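Local coordinates for protein acyl-CoA hydrolase (Bacillus cereus, PDB 1Y7U) that probably hydrolyses the thioester bond of long-chain fatty acyl-CoAs as a hot dog-fold thioesterase that binds coenzyme A and calcium, at residues A[20-25]-A[43-48]. Residues are numbered along the deposited sequence; the frame is centred on the assembly and turned at random.
Sequences VFKTSR and LSEMDM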
loop_
_atom_site.group_PDB
_atom_site.type_symbol
_atom_site.label_atom_id
_atom_site.label_comp_id
_atom_site.label_asym_id
_atom_site.label_seq_id
_atom_site.Cartn_x
_atom_site.Cartn_y
_atom_site.Cartn_z
ATOM N N VAL A 20 -10.596 -6.091 21.136
ATOM C CA VAL A 20 -9.746 -5.293 20.254
ATOM C C VAL A 20 -10.573 -4.235 19.518
ATOM O O VAL A 20 -11.557 -4.563 18.851
ATOM C CB VAL A 20 -9.065 -6.176 19.188
ATOM C CG1 VAL A 20 -8.343 -5.308 18.184
ATOM C CG2 VAL A 20 -8.089 -7.128 19.834
ATOM N N PHE A 21 -10.186 -2.969 19.637
ATOM C CA PHE A 21 -10.910 -1.910 18.948
ATOM C C PHE A 21 -10.076 -1.312 17.836
ATOM O O PHE A 21 -8.860 -1.176 17.958
ATOM C CB PHE A 21 -11.275 -0.761 19.883
ATOM C CG PHE A 21 -12.302 -1.102 20.901
ATOM C CD1 PHE A 21 -11.925 -1.547 22.161
ATOM C CD2 PHE A 21 -13.652 -0.952 20.616
ATOM C CE1 PHE A 21 -12.877 -1.838 23.123
ATOM C CE2 PHE A 21 -14.619 -1.240 21.573
ATOM C CZ PHE A 21 -14.231 -1.684 22.828
ATOM N N LYS A 22 -10.740 -0.931 16.755
ATOM C CA LYS A 22 -10.055 -0.295 15.652
ATOM C C LYS A 22 -11.018 0.558 14.871
ATOM O O LYS A 22 -11.964 0.043 14.291
ATOM C CB LYS A 22 -9.456 -1.325 14.712
ATOM C CG LYS A 22 -8.661 -0.713 13.575
ATOM C CD LYS A 22 -8.359 -1.783 12.559
ATOM C CE LYS A 22 -7.267 -1.377 11.602
ATOM N NZ LYS A 22 -6.995 -2.510 10.678
ATOM N N THR A 23 -10.804 1.863 14.865
ATOM C CA THR A 23 -11.668 2.721 14.082
ATOM C C THR A 23 -10.804 3.372 13.003
ATOM O O THR A 23 -9.703 3.851 13.273
ATOM C CB THR A 23 -12.403 3.766 14.965
ATOM O OG1 THR A 23 -12.449 5.028 14.291
ATOM C CG2 THR A 23 -11.727 3.901 16.309
ATOM N N SER A 24 -11.292 3.342 11.765
ATOM C CA SER A 24 -10.563 3.895 10.640
ATOM C C SER A 24 -11.382 4.848 9.808
ATOM O O SER A 24 -12.598 4.943 9.942
ATOM C CB SER A 24 -10.064 2.778 9.727
ATOM O OG SER A 24 -9.119 1.961 10.389
ATOM N N ARG A 25 -10.675 5.544 8.930
ATOM C CA ARG A 25 -11.260 6.491 8.005
ATOM C C ARG A 25 -11.585 5.653 6.764
ATOM O O ARG A 25 -11.050 4.561 6.596
ATOM C CB ARG A 25 -10.215 7.562 7.676
ATOM C CG ARG A 25 -10.760 8.941 7.441
ATOM C CD ARG A 25 -9.638 9.953 7.358
ATOM N NE ARG A 25 -10.155 11.281 7.047
ATOM C CZ ARG A 25 -10.527 11.678 5.831
ATOM N NH1 ARG A 25 -10.436 10.857 4.783
ATOM N NH2 ARG A 25 -11.015 12.898 5.664
ATOM N N LEU A 43 -14.076 -7.538 5.153
ATOM C CA LEU A 43 -13.682 -8.888 5.530
ATOM C C LEU A 43 -12.210 -8.931 5.930
ATOM O O LEU A 43 -11.858 -9.499 6.962
ATOM C CB LEU A 43 -13.942 -9.852 4.375
ATOM C CG LEU A 43 -15.413 -9.966 3.962
ATOM C CD1 LEU A 43 -15.547 -10.760 2.676
ATOM C CD2 LEU A 43 -16.194 -10.610 5.085
ATOM N N SER A 44 -11.339 -8.325 5.128
ATOM C CA SER A 44 -9.922 -8.330 5.460
ATOM C C SER A 44 -9.734 -7.759 6.864
ATOM O O SER A 44 -8.993 -8.304 7.690
ATOM C CB SER A 44 -9.131 -7.493 4.461
ATOM O OG SER A 44 -7.744 -7.541 4.754
ATOM N N GLU A 45 -10.428 -6.665 7.136
ATOM C CA GLU A 45 -10.316 -6.016 8.424
ATOM C C GLU A 45 -10.907 -6.815 9.576
ATOM O O GLU A 45 -10.358 -6.807 10.675
ATOM C CB GLU A 45 -10.967 -4.642 8.370
ATOM C CG GLU A 45 -10.123 -3.588 9.024
ATOM C CD GLU A 45 -8.868 -3.300 8.239
ATOM O OE1 GLU A 45 -8.948 -2.526 7.264
ATOM O OE2 GLU A 45 -7.805 -3.855 8.588
HETATM N N MSE A 46 -12.029 -7.491 9.347
HETATM C CA MSE A 46 -12.644 -8.278 10.411
HETATM C C MSE A 46 -11.670 -9.352 10.864
HETATM O O MSE A 46 -11.425 -9.526 12.062
HETATM C CB MSE A 46 -13.925 -8.941 9.925
HETATM C CG MSE A 46 -15.010 -7.978 9.529
HETATM SE SE MSE A 46 -16.587 -8.934 8.983
HETATM C CE MSE A 46 -17.827 -8.233 10.282
ATOM N N ASP A 47 -11.116 -10.070 9.893
ATOM C CA ASP A 47 -10.160 -11.134 10.166
ATOM C C ASP A 47 -8.930 -10.589 10.895
ATOM O O ASP A 47 -8.444 -11.192 11.851
ATOM C CB ASP A 47 -9.740 -11.799 8.845
ATOM C CG ASP A 47 -8.637 -12.832 9.023
ATOM O OD1 ASP A 47 -8.878 -13.856 9.695
ATOM O OD2 ASP A 47 -7.523 -12.626 8.489
HETATM N N MSE A 48 -8.449 -9.437 10.450
HETATM C CA MSE A 48 -7.262 -8.830 11.029
HETATM C C MSE A 48 -7.410 -8.540 12.504
HETATM O O MSE A 48 -6.628 -9.006 13.335
HETATM C CB MSE A 48 -6.932 -7.533 10.294
HETATM C CG MSE A 48 -5.672 -6.840 10.789
HETATM SE SE MSE A 48 -4.069 -7.925 10.632
HETATM C CE MSE A 48 -3.854 -8.335 12.492
#
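Lys22, on strand 20-25, outermost in this chain's sheet, and Glu45, on helix 39-58, are the two residues that join these segments, a compact example of how a long side chain can reach from one backbone to another. Their CA atoms are 9.2 Å apart. The lysine CB leaves the strand toward the helix; CG lies anti to the backbone N (chi1 -177°), and the rest runs out extended. CB and CG only carry the chain across, CD lies loosely alongside Glu45 CG, and CE comes within 3.9 Å of Glu45 OE2. NZ closes to 2.6 Å from the same OE2, a hydrogen-bonded salt bridge. Glu45, bent at chi2 (69°), crosses the lysine at about a right angle, and the ammonium arrives from above the carboxylate plane, 70° out of it. OE1 is 3.9 Å from Lys22 NZ and has a long, weak ion pair with Lys41, while the glutamate also touches Tyr84. In the hot dog fold the sheet wraps around this helix; a single ionic link here ties to it the strand whose Thr23 hydrogen-bonds through its backbone to a second subunit. With both residues only partly buried, water probably tempers the attraction between the charges.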